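Local coordinates for protein Cyclo(L-leucyl-L-phenylalanyl) synthase (Streptomyces noursei, PDB 3OQV) that catalyses the ATP-independent formation of cyclodipeptides, chiefly cyclo(L-phenylalanyl-L-leucyl), from aminoacyl-tRNAs on the pathway to the antibacterial albonoursin, at residues Asn40-Gln45 / Tyr202-Pro207; Asn47-Leu52 / Arg101-Ser106; Val65-His70 / Arg117-Leu122. One frame throughout, in Å; residues are numbered along the deposited sequence.

Contact 1 of 3, residues Asn40-Gln45 / Tyr202-Pro207; sequences NSYFSQ and YHIDTP
An aromatic cluster of Tyr-42, Phe-43 and His-203 joins the loop 40-45, which follows strand 29-37, to the loop 202-207, which follows strand 198-202. The imidazole of His-203 lies over one face of the Tyr-42 ring in an offset stack, ring centroids 4.1 Å apart and planes 20° from parallel. The two side chains run past each other in opposite directions, each setting its CB over the partner's ring: His-203 CB is 3.4 Å from the centroid of the Tyr-42 ring, Tyr-42 CB 3.8 Å from that of the His-203 ring, a reciprocal pair of CH-pi contacts. With CG beside its own backbone N and opposed to the carbonyl carbon (chi1 -59°), His-203 also turns its edge to the face of Phe-43, CE1 lying 3.5 Å from Phe-43 CZ, with the ring planes 86° apart. Replacing Tyr-42 by an alanine would probably leave the imidazole without its stacked ring and its tilt held less firmly, by Phe-43 at the edge. Both loops leave the C-terminal ends of parallel strands, where a Rossmann fold places its active site, and the inferred nucleophile Ser-37 lies close to Asn-40, which probably binds substrate and may take part in catalysis, as in related enzymes. Asn-40 OD1 accepts from Tyr-42 N at 3.0 Å, the donor standing above the carbonyl plane; this Asx turn fixes the amide, whose ND2 approaches Thr-206 CG2 and the imidazole. In the other loop a type II turn runs from His-203 to Thr-206, and Thr-206 OG1 donates to His-203 O at 2.7 Å. Tyr-42 OH touches Ile-204 CG1 at 3.5 Å, while a water accepts from Ile-204 N at 2.9 Å and makes a longer hydrogen bond to Tyr-42 OH.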
loop_
_atom_site.group_PDB
_atom_site.type_symbol
_atom_site.label_atom_id
_atom_site.label_comp_id
_atom_site.label_asym_id
_atom_site.label_seq_id
_atom_site.Cartn_x
_atom_site.Cartn_y
_atom_site.Cartn_z
ATOM N N ASN A 40 -8.026 -4.374 0.626
ATOM C CA ASN A 40 -7.998 -4.283 2.093
ATOM C C ASN A 40 -9.332 -3.808 2.678
ATOM O O ASN A 40 -9.656 -2.622 2.608
ATOM C CB ASN A 40 -6.874 -3.341 2.536
ATOM C CG ASN A 40 -6.823 -3.151 4.043
ATOM O OD1 ASN A 40 -7.663 -3.677 4.778
ATOM N ND2 ASN A 40 -5.832 -2.388 4.514
ATOM N N SER A 41 -10.122 -4.734 3.219
ATOM C CA SER A 41 -11.518 -4.421 3.521
ATOM C C SER A 41 -11.644 -3.558 4.781
ATOM O O SER A 41 -12.726 -3.065 5.105
ATOM C CB SER A 41 -12.362 -5.693 3.636
ATOM O OG SER A 41 -11.888 -6.533 4.670
ATOM N N TYR A 42 -10.521 -3.332 5.455
ATOM C CA TYR A 42 -10.439 -2.312 6.487
ATOM C C TYR A 42 -10.974 -0.979 5.991
ATOM O O TYR A 42 -11.594 -0.233 6.748
ATOM C CB TYR A 42 -8.999 -2.146 6.952
ATOM C CG TYR A 42 -8.680 -2.923 8.204
ATOM C CD1 TYR A 42 -8.060 -4.168 8.136
ATOM C CD2 TYR A 42 -8.989 -2.409 9.460
ATOM C CE1 TYR A 42 -7.752 -4.879 9.290
ATOM C CE2 TYR A 42 -8.687 -3.111 10.616
ATOM C CZ TYR A 42 -8.073 -4.343 10.525
ATOM O OH TYR A 42 -7.782 -5.042 11.672
ATOM N N PHE A 43 -10.721 -0.679 4.719
ATOM C CA PHE A 43 -10.991 0.651 4.167
ATOM C C PHE A 43 -12.420 0.785 3.632
ATOM O O PHE A 43 -12.645 1.041 2.446
ATOM C CB PHE A 43 -9.944 1.037 3.111
ATOM C CG PHE A 43 -8.634 1.499 3.703
ATOM C CD1 PHE A 43 -8.523 2.753 4.282
ATOM C CD2 PHE A 43 -7.545 0.648 3.756
ATOM C CE1 PHE A 43 -7.316 3.174 4.856
ATOM C CE2 PHE A 43 -6.351 1.045 4.337
ATOM C CZ PHE A 43 -6.232 2.316 4.878
ATOM N N SER A 44 -13.381 0.597 4.530
ATOM C CA SER A 44 -14.696 1.215 4.407
ATOM C C SER A 44 -14.611 2.737 4.500
ATOM O O SER A 44 -13.628 3.292 5.004
ATOM C CB SER A 44 -15.620 0.689 5.504
ATOM O OG SER A 44 -15.160 1.082 6.788
ATOM N N GLN A 45 -15.677 3.410 4.084
ATOM C CA GLN A 45 -15.764 4.848 4.288
ATOM C C GLN A 45 -15.600 5.215 5.759
ATOM O O GLN A 45 -14.821 6.110 6.095
ATOM C CB GLN A 45 -17.072 5.420 3.746
ATOM C CG GLN A 45 -17.106 6.942 3.793
ATOM C CD GLN A 45 -18.247 7.521 2.991
ATOM O OE1 GLN A 45 -18.784 6.867 2.094
ATOM N NE2 GLN A 45 -18.651 8.741 3.333
ATOM N N TYR A 202 -0.481 1.040 9.057
ATOM C CA TYR A 202 -0.931 -0.264 8.587
ATOM C C TYR A 202 -1.936 -0.886 9.564
ATOM O O TYR A 202 -1.892 -0.624 10.764
ATOM C CB TYR A 202 0.255 -1.199 8.353
ATOM C CG TYR A 202 0.963 -1.626 9.630
ATOM C CD1 TYR A 202 0.636 -2.823 10.259
ATOM C CD2 TYR A 202 1.982 -0.846 10.179
ATOM C CE1 TYR A 202 1.277 -3.228 11.429
ATOM C CE2 TYR A 202 2.639 -1.237 11.365
ATOM C CZ TYR A 202 2.282 -2.439 11.966
ATOM O OH TYR A 202 2.874 -2.838 13.134
ATOM N N HIS A 203 -2.815 -1.730 9.040
ATOM C CA HIS A 203 -3.716 -2.537 9.874
ATOM C C HIS A 203 -3.132 -3.932 10.094
ATOM O O HIS A 203 -2.319 -4.394 9.293
ATOM C CB HIS A 203 -5.089 -2.625 9.198
ATOM C CG HIS A 203 -5.732 -1.288 8.970
ATOM N ND1 HIS A 203 -5.575 -0.573 7.801
ATOM C CD2 HIS A 203 -6.521 -0.530 9.769
ATOM C CE1 HIS A 203 -6.249 0.561 7.884
ATOM N NE2 HIS A 203 -6.840 0.607 9.065
ATOM N N ILE A 204 -3.491 -4.571 11.204
ATOM C CA ILE A 204 -3.027 -5.936 11.482
ATOM C C ILE A 204 -3.507 -6.900 10.409
ATOM O O ILE A 204 -4.548 -6.687 9.792
ATOM C CB ILE A 204 -3.484 -6.459 12.881
ATOM C CG1 ILE A 204 -4.990 -6.745 12.895
ATOM C CG2 ILE A 204 -3.089 -5.481 13.995
ATOM C CD1 ILE A 204 -5.515 -7.286 14.223
ATOM N N ASP A 205 -2.748 -7.967 10.194
ATOM C CA ASP A 205 -3.206 -9.070 9.358
ATOM C C ASP A 205 -3.136 -8.709 7.876
ATOM O O ASP A 205 -3.691 -9.415 7.035
ATOM C CB ASP A 205 -4.643 -9.474 9.723
ATOM C CG ASP A 205 -4.736 -10.147 11.088
ATOM O OD1 ASP A 205 -3.681 -10.534 11.636
ATOM O OD2 ASP A 205 -5.865 -10.273 11.622
ATOM N N THR A 206 -2.471 -7.607 7.553
ATOM C CA THR A 206 -2.292 -7.252 6.150
ATOM C C THR A 206 -0.917 -7.674 5.645
ATOM O O THR A 206 -0.025 -7.971 6.446
ATOM C CB THR A 206 -2.529 -5.742 5.901
ATOM O OG1 THR A 206 -1.630 -4.971 6.706
ATOM C CG2 THR A 206 -3.954 -5.372 6.261
ATOM N N PRO A 207 -0.747 -7.736 4.313
ATOM C CA PRO A 207 0.484 -8.312 3.782
ATOM C C PRO A 207 1.782 -7.627 4.245
ATOM O O PRO A 207 2.809 -8.291 4.363
ATOM C CB PRO A 207 0.302 -8.175 2.271
ATOM C CG PRO A 207 -1.189 -8.372 2.089
ATOM C CD PRO A 207 -1.797 -7.634 3.276
HETATM O O HOH W 1 -5.395 -3.148 12.871
#

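Contact 2 of 3, residues Asn47-Leu52 / Arg101-Ser106; sequences NTVMLL and RRSLES
Thr-48 and Ser-103 meet where helices 45-58 and 82-107 cross, at -48° between the short segments with axes 8.9 Å apart, and no direct hydrogen bond links the two segments. The polar link runs through a water, which donates to Thr-48 OG1 at 2.6 Å and is hydrogen-bonded to Ser-103 OG at 2.9 Å. Both hydroxyls are also tied to their own chain, Thr-48 OG1 to Ser-44 O and Ser-103 OG to Arg-99 O. Within helix 82-107, Ser-106 OG donates back to Arg-102 O at 3.1 Å, from the face of that carbonyl opposite to Ser-106 N. The rest is van der Waals packing. Thr-48 CG2, opposed to the backbone N, presses on Ser-103 CB at 3.6 Å. Val-49 lends one branch: its CG2 lies 3.7 Å from Ser-106 CB and equally near Ser-103 O. On the side toward the sheet, Leu-52 and Leu-104 cross at about a right angle, Leu-52 CD1 meeting Leu-104 CD2 at 3.9 Å. Both leucines rest on Phe-114 of the sheet. The helices follow strands 29-37 and 59-67 in beta-alpha-beta crossovers and lie side by side over one face of the parallel sheet, as in a Rossmann fold.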
loop_
_atom_site.group_PDB
_atom_site.type_symbol
_atom_site.label_atom_id
_atom_site.label_comp_id
_atom_site.label_asym_id
_atom_site.label_seq_id
_atom_site.Cartn_x
_atom_site.Cartn_y
_atom_site.Cartn_z
ATOM N N ASN A 47 -14.119 3.671 8.215
ATOM C CA ASN A 47 -12.755 3.489 8.699
ATOM C C ASN A 47 -11.761 4.448 8.052
ATOM O O ASN A 47 -10.797 4.879 8.692
ATOM C CB ASN A 47 -12.298 2.041 8.514
ATOM C CG ASN A 47 -12.872 1.111 9.573
ATOM O OD1 ASN A 47 -13.324 1.556 10.628
ATOM N ND2 ASN A 47 -12.841 -0.184 9.300
ATOM N N THR A 48 -11.993 4.766 6.782
ATOM C CA THR A 48 -11.167 5.737 6.077
ATOM C C THR A 48 -11.264 7.109 6.735
ATOM O O THR A 48 -10.241 7.725 7.061
ATOM C CB THR A 48 -11.550 5.834 4.585
ATOM O OG1 THR A 48 -11.484 4.530 3.998
ATOM C CG2 THR A 48 -10.587 6.759 3.848
ATOM N N VAL A 49 -12.490 7.535 7.020
ATOM C CA VAL A 49 -12.713 8.843 7.622
ATOM C C VAL A 49 -11.998 8.983 8.962
ATOM O O VAL A 49 -11.300 9.972 9.197
ATOM C CB VAL A 49 -14.216 9.143 7.784
ATOM C CG1 VAL A 49 -14.428 10.382 8.632
ATOM C CG2 VAL A 49 -14.862 9.329 6.409
ATOM N N MET A 50 -12.141 7.980 9.826
ATOM C CA MET A 50 -11.498 8.026 11.140
ATOM C C MET A 50 -9.976 8.080 11.014
ATOM O O MET A 50 -9.308 8.793 11.762
ATOM C CB MET A 50 -11.919 6.830 11.996
ATOM C CG MET A 50 -13.286 6.989 12.660
ATOM S SD MET A 50 -13.245 6.565 14.417
ATOM C CE MET A 50 -12.431 4.960 14.361
ATOM N N LEU A 51 -9.434 7.316 10.072
ATOM C CA LEU A 51 -7.996 7.279 9.858
ATOM C C LEU A 51 -7.464 8.608 9.312
ATOM O O LEU A 51 -6.430 9.109 9.766
ATOM C CB LEU A 51 -7.622 6.122 8.928
ATOM C CG LEU A 51 -6.137 6.000 8.579
ATOM C CD1 LEU A 51 -5.262 6.002 9.840
ATOM C CD2 LEU A 51 -5.894 4.753 7.728
ATOM N N LEU A 52 -8.162 9.164 8.327
ATOM C CA LEU A 52 -7.837 10.487 7.809
ATOM C C LEU A 52 -7.833 11.549 8.907
ATOM O O LEU A 52 -6.941 12.403 8.954
ATOM C CB LEU A 52 -8.810 10.888 6.697
ATOM C CG LEU A 52 -8.666 10.137 5.375
ATOM C CD1 LEU A 52 -9.763 10.540 4.387
ATOM C CD2 LEU A 52 -7.279 10.387 4.787
ATOM N N ARG A 101 -13.296 9.503 -2.535
ATOM C CA ARG A 101 -13.861 10.838 -2.685
ATOM C C ARG A 101 -14.930 11.127 -1.636
ATOM O O ARG A 101 -14.918 12.189 -1.014
ATOM C CB ARG A 101 -14.373 11.072 -4.120
ATOM C CG ARG A 101 -13.297 11.690 -5.027
ATOM C CD ARG A 101 -13.517 11.448 -6.520
ATOM N NE ARG A 101 -14.518 12.353 -7.055
ATOM C CZ ARG A 101 -14.509 12.891 -8.276
ATOM N NH1 ARG A 101 -13.511 12.684 -9.132
ATOM N NH2 ARG A 101 -15.516 13.665 -8.628
ATOM N N ARG A 102 -15.776 10.142 -1.345
ATOM C CA ARG A 102 -16.770 10.317 -0.286
ATOM C C ARG A 102 -16.119 10.513 1.081
ATOM O O ARG A 102 -16.602 11.296 1.910
ATOM C CB ARG A 102 -17.742 9.135 -0.241
ATOM C CG ARG A 102 -18.659 9.040 -1.448
ATOM C CD ARG A 102 -19.886 8.173 -1.152
ATOM N NE ARG A 102 -19.568 6.747 -1.028
ATOM C CZ ARG A 102 -19.467 5.900 -2.051
ATOM N NH1 ARG A 102 -19.639 6.327 -3.297
ATOM N NH2 ARG A 102 -19.210 4.618 -1.832
ATOM N N SER A 103 -15.026 9.800 1.324
ATOM C CA SER A 103 -14.349 9.895 2.611
ATOM C C SER A 103 -13.739 11.280 2.804
ATOM O O SER A 103 -13.866 11.872 3.876
ATOM C CB SER A 103 -13.291 8.798 2.754
ATOM O OG SER A 103 -13.924 7.535 2.860
ATOM N N LEU A 104 -13.153 11.824 1.741
ATOM C CA LEU A 104 -12.521 13.143 1.796
ATOM C C LEU A 104 -13.562 14.248 1.971
ATOM O O LEU A 104 -13.303 15.262 2.622
ATOM C CB LEU A 104 -11.706 13.404 0.528
ATOM C CG LEU A 104 -10.466 12.535 0.297
ATOM C CD1 LEU A 104 -9.976 12.677 -1.127
ATOM C CD2 LEU A 104 -9.360 12.883 1.282
ATOM N N GLU A 105 -14.729 14.056 1.362
ATOM C CA GLU A 105 -15.862 14.945 1.580
ATOM C C GLU A 105 -16.286 14.949 3.044
ATOM O O GLU A 105 -16.630 15.997 3.592
ATOM C CB GLU A 105 -17.043 14.548 0.689
ATOM C CG GLU A 105 -17.101 15.307 -0.630
ATOM C CD GLU A 105 -18.404 15.088 -1.382
ATOM O OE1 GLU A 105 -18.546 15.622 -2.504
ATOM O OE2 GLU A 105 -19.285 14.377 -0.852
ATOM N N SER A 106 -16.251 13.781 3.680
ATOM C CA SER A 106 -16.750 13.650 5.047
ATOM C C SER A 106 -15.810 14.317 6.045
ATOM O O SER A 106 -16.200 14.600 7.178
ATOM C CB SER A 106 -16.934 12.183 5.421
ATOM O OG SER A 106 -17.998 11.605 4.697
HETATM O O HOH W 2 -12.603 5.272 1.733
#

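Contact 3 of 3, residues Val65-His70 / Arg117-Leu122; sequences VYVDTH and RSLSEL. With PO4 (phosphate ion), chain D.
Asp-68 OD2 accepts from Ser-120 OG at 2.7 Å, and Asp-68 OD1 takes the backbone N of Ser-120 at 3.0 Å. Each oxygen uses its syn lone pair, so the carboxylate grips one residue with both arms and its rotation is fixed. With CG between the backbone N and the carbonyl carbon (chi1 59°), the acid is brought to the first turn of helix 119-122, where its negative charge would probably be favoured by the N-terminal end of the helix. Ser-118 is the N-cap of that helix, its OG accepting from Glu-121 N at 3.0 Å. Upstream the chains pair as parallel strands: Tyr-66 N donates to Arg-117 O at 3.1 Å, and Leu-119 N, at the helix start, to Tyr-66 O at 2.9 Å. Tyr-66 lays one ring face over Ser-118, whose CB is 3.9 Å from the ring centroid; the tyrosine OH is hydrogen-bonded to Arg-97 NE. On the other face of the sheet Val-65 packs on Leu-119 and Leu-122, and Val-67 CG1 lies 3.9 Å from Leu-119 CD2, the two side chains pointing the same way. Beyond the strand, His-70 NE2 donates to phosphate O1 at 2.6 Å in the ring plane; this ion, probably from the crystallisation liquor, is held by Gln-123 too. Strand 114-118 borders the sheet, and strand 59-67 next to it pairs on its far side with strand 29-37; helix 82-107 packs on Tyr-66 and Asp-68, while helix 169-193 meets Val-67, which also touches the bound dithiane diol.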
loop_
_atom_site.group_PDB
_atom_site.type_symbol
_atom_site.label_atom_id
_atom_site.label_comp_id
_atom_site.label_asym_id
_atom_site.label_seq_id
_atom_site.Cartn_x
_atom_site.Cartn_y
_atom_site.Cartn_z
ATOM N N VAL A 65 -2.142 6.838 -0.920
ATOM C CA VAL A 65 -1.809 6.189 -2.171
ATOM C C VAL A 65 -2.691 4.966 -2.297
ATOM O O VAL A 65 -2.687 4.088 -1.435
ATOM C CB VAL A 65 -0.325 5.803 -2.242
ATOM C CG1 VAL A 65 0.005 5.128 -3.570
ATOM C CG2 VAL A 65 0.550 7.056 -2.035
ATOM N N TYR A 66 -3.489 4.930 -3.356
ATOM C CA TYR A 66 -4.258 3.738 -3.633
ATOM C C TYR A 66 -3.612 2.895 -4.735
ATOM O O TYR A 66 -3.033 3.422 -5.686
ATOM C CB TYR A 66 -5.715 4.087 -3.941
ATOM C CG TYR A 66 -5.930 4.872 -5.209
ATOM C CD1 TYR A 66 -6.262 4.218 -6.395
ATOM C CD2 TYR A 66 -5.924 6.262 -5.202
ATOM C CE1 TYR A 66 -6.512 4.917 -7.558
ATOM C CE2 TYR A 66 -6.203 6.985 -6.377
ATOM C CZ TYR A 66 -6.495 6.293 -7.544
ATOM O OH TYR A 66 -6.761 6.961 -8.720
ATOM N N VAL A 67 -3.559 1.592 -4.504
ATOM C CA VAL A 67 -2.728 0.720 -5.328
ATOM C C VAL A 67 -3.548 0.187 -6.499
ATOM O O VAL A 67 -4.411 -0.673 -6.331
ATOM C CB VAL A 67 -2.182 -0.450 -4.514
ATOM C CG1 VAL A 67 -1.213 -1.271 -5.368
ATOM C CG2 VAL A 67 -1.485 0.075 -3.269
ATOM N N ASP A 68 -3.283 0.726 -7.681
ATOM C CA ASP A 68 -4.087 0.447 -8.861
ATOM C C ASP A 68 -3.309 -0.420 -9.847
ATOM O O ASP A 68 -3.817 -0.759 -10.908
ATOM C CB ASP A 68 -4.560 1.750 -9.525
ATOM C CG ASP A 68 -3.409 2.654 -9.957
ATOM O OD1 ASP A 68 -2.342 2.656 -9.303
ATOM O OD2 ASP A 68 -3.592 3.404 -10.940
ATOM N N THR A 69 -2.116 -0.857 -9.450
ATOM C CA THR A 69 -1.159 -1.441 -10.391
ATOM C C THR A 69 -1.077 -2.955 -10.231
ATOM O O THR A 69 -1.091 -3.468 -9.104
ATOM C CB THR A 69 0.251 -0.849 -10.186
ATOM O OG1 THR A 69 0.543 -0.791 -8.786
ATOM C CG2 THR A 69 0.316 0.556 -10.762
ATOM N N HIS A 70 -0.962 -3.662 -11.356
ATOM C CA HIS A 70 -0.620 -5.090 -11.367
ATOM C C HIS A 70 -1.757 -6.002 -10.914
ATOM O O HIS A 70 -1.576 -7.212 -10.804
ATOM C CB HIS A 70 0.642 -5.360 -10.535
ATOM C CG HIS A 70 1.880 -4.719 -11.092
ATOM N ND1 HIS A 70 2.343 -4.980 -12.363
ATOM C CD2 HIS A 70 2.709 -3.776 -10.576
ATOM C CE1 HIS A 70 3.423 -4.254 -12.596
ATOM N NE2 HIS A 70 3.668 -3.517 -11.526
ATOM N N ARG A 117 -2.992 10.129 -4.429
ATOM C CA ARG A 117 -2.568 9.733 -5.766
ATOM C C ARG A 117 -2.698 8.225 -5.919
ATOM O O ARG A 117 -2.624 7.490 -4.930
ATOM C CB ARG A 117 -1.121 10.166 -6.018
ATOM C CG ARG A 117 -0.923 11.686 -6.044
ATOM C CD ARG A 117 0.532 12.040 -6.293
ATOM N NE ARG A 117 1.304 11.892 -5.072
ATOM C CZ ARG A 117 2.561 12.284 -4.925
ATOM N NH1 ARG A 117 3.232 12.758 -5.963
ATOM N NH2 ARG A 117 3.178 12.093 -3.763
ATOM N N SER A 118 -2.876 7.756 -7.155
ATOM C CA SER A 118 -2.708 6.337 -7.465
ATOM C C SER A 118 -1.230 5.954 -7.423
ATOM O O SER A 118 -0.368 6.800 -7.640
ATOM C CB SER A 118 -3.252 6.038 -8.859
ATOM O OG SER A 118 -2.509 6.751 -9.837
ATOM N N LEU A 119 -0.937 4.676 -7.196
ATOM C CA LEU A 119 0.451 4.202 -7.301
ATOM C C LEU A 119 0.989 4.413 -8.720
ATOM O O LEU A 119 2.125 4.847 -8.906
ATOM C CB LEU A 119 0.581 2.736 -6.882
ATOM C CG LEU A 119 2.000 2.135 -6.825
ATOM C CD1 LEU A 119 2.971 3.014 -6.014
ATOM C CD2 LEU A 119 1.961 0.738 -6.223
ATOM N N SER A 120 0.146 4.191 -9.722
ATOM C CA SER A 120 0.594 4.353 -11.095
ATOM C C SER A 120 1.036 5.784 -11.407
ATOM O O SER A 120 2.049 5.974 -12.064
ATOM C CB SER A 120 -0.457 3.842 -12.102
ATOM O OG SER A 120 -1.562 4.713 -12.157
ATOM N N GLU A 121 0.370 6.783 -10.828
ATOM C CA GLU A 121 0.799 8.165 -10.999
ATOM C C GLU A 121 2.125 8.410 -10.274
ATOM O O GLU A 121 3.010 9.091 -10.777
ATOM C CB GLU A 121 -0.253 9.120 -10.433
ATOM C CG GLU A 121 0.027 10.579 -10.726
ATOM C CD GLU A 121 -0.978 11.497 -10.058
ATOM O OE1 GLU A 121 -2.084 11.011 -9.724
ATOM O OE2 GLU A 121 -0.643 12.686 -9.833
ATOM N N LEU A 122 2.223 7.883 -9.064
ATOM C CA LEU A 122 3.396 8.060 -8.230
ATOM C C LEU A 122 4.620 7.442 -8.919
ATOM O O LEU A 122 5.752 7.961 -8.826
ATOM C CB LEU A 122 3.130 7.372 -6.896
ATOM C CG LEU A 122 4.185 7.529 -5.813
ATOM C CD1 LEU A 122 4.454 8.993 -5.535
ATOM C CD2 LEU A 122 3.693 6.837 -4.546
HETATM P P PO4 D . 6.129 -1.521 -12.984
HETATM O O1 PO4 D . 5.392 -1.525 -11.658
HETATM O O2 PO4 D . 6.999 -2.756 -13.042
HETATM O O3 PO4 D . 5.147 -1.512 -14.131
HETATM O O4 PO4 D . 6.983 -0.280 -13.082
#

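Overall arrangement
Contact 1 joins loops at the strands' C-terminal ends, contact 2 two covering helices, contact 3 two strands and a helix start. Contact 3 is buried, built of strand pairing and a carboxylate at the helix; contacts 1 and 2 are partly buried and have no direct hydrogen bonds between their segments, relying on ring stacking and on helix packing, each with a bridging water. Contacts 1 and 2 touch: Tyr-42 O lies 2.8 Å from Asn-47 ND2, a probable hydrogen bond. Contacts 2 and 3 do not touch, yet helix 45-58 runs into strand 59-67 and helix 82-107 leads to strand 114-118. Contacts 1 and 3, centres about 17 Å apart, lie on opposite sides of the chain's centre.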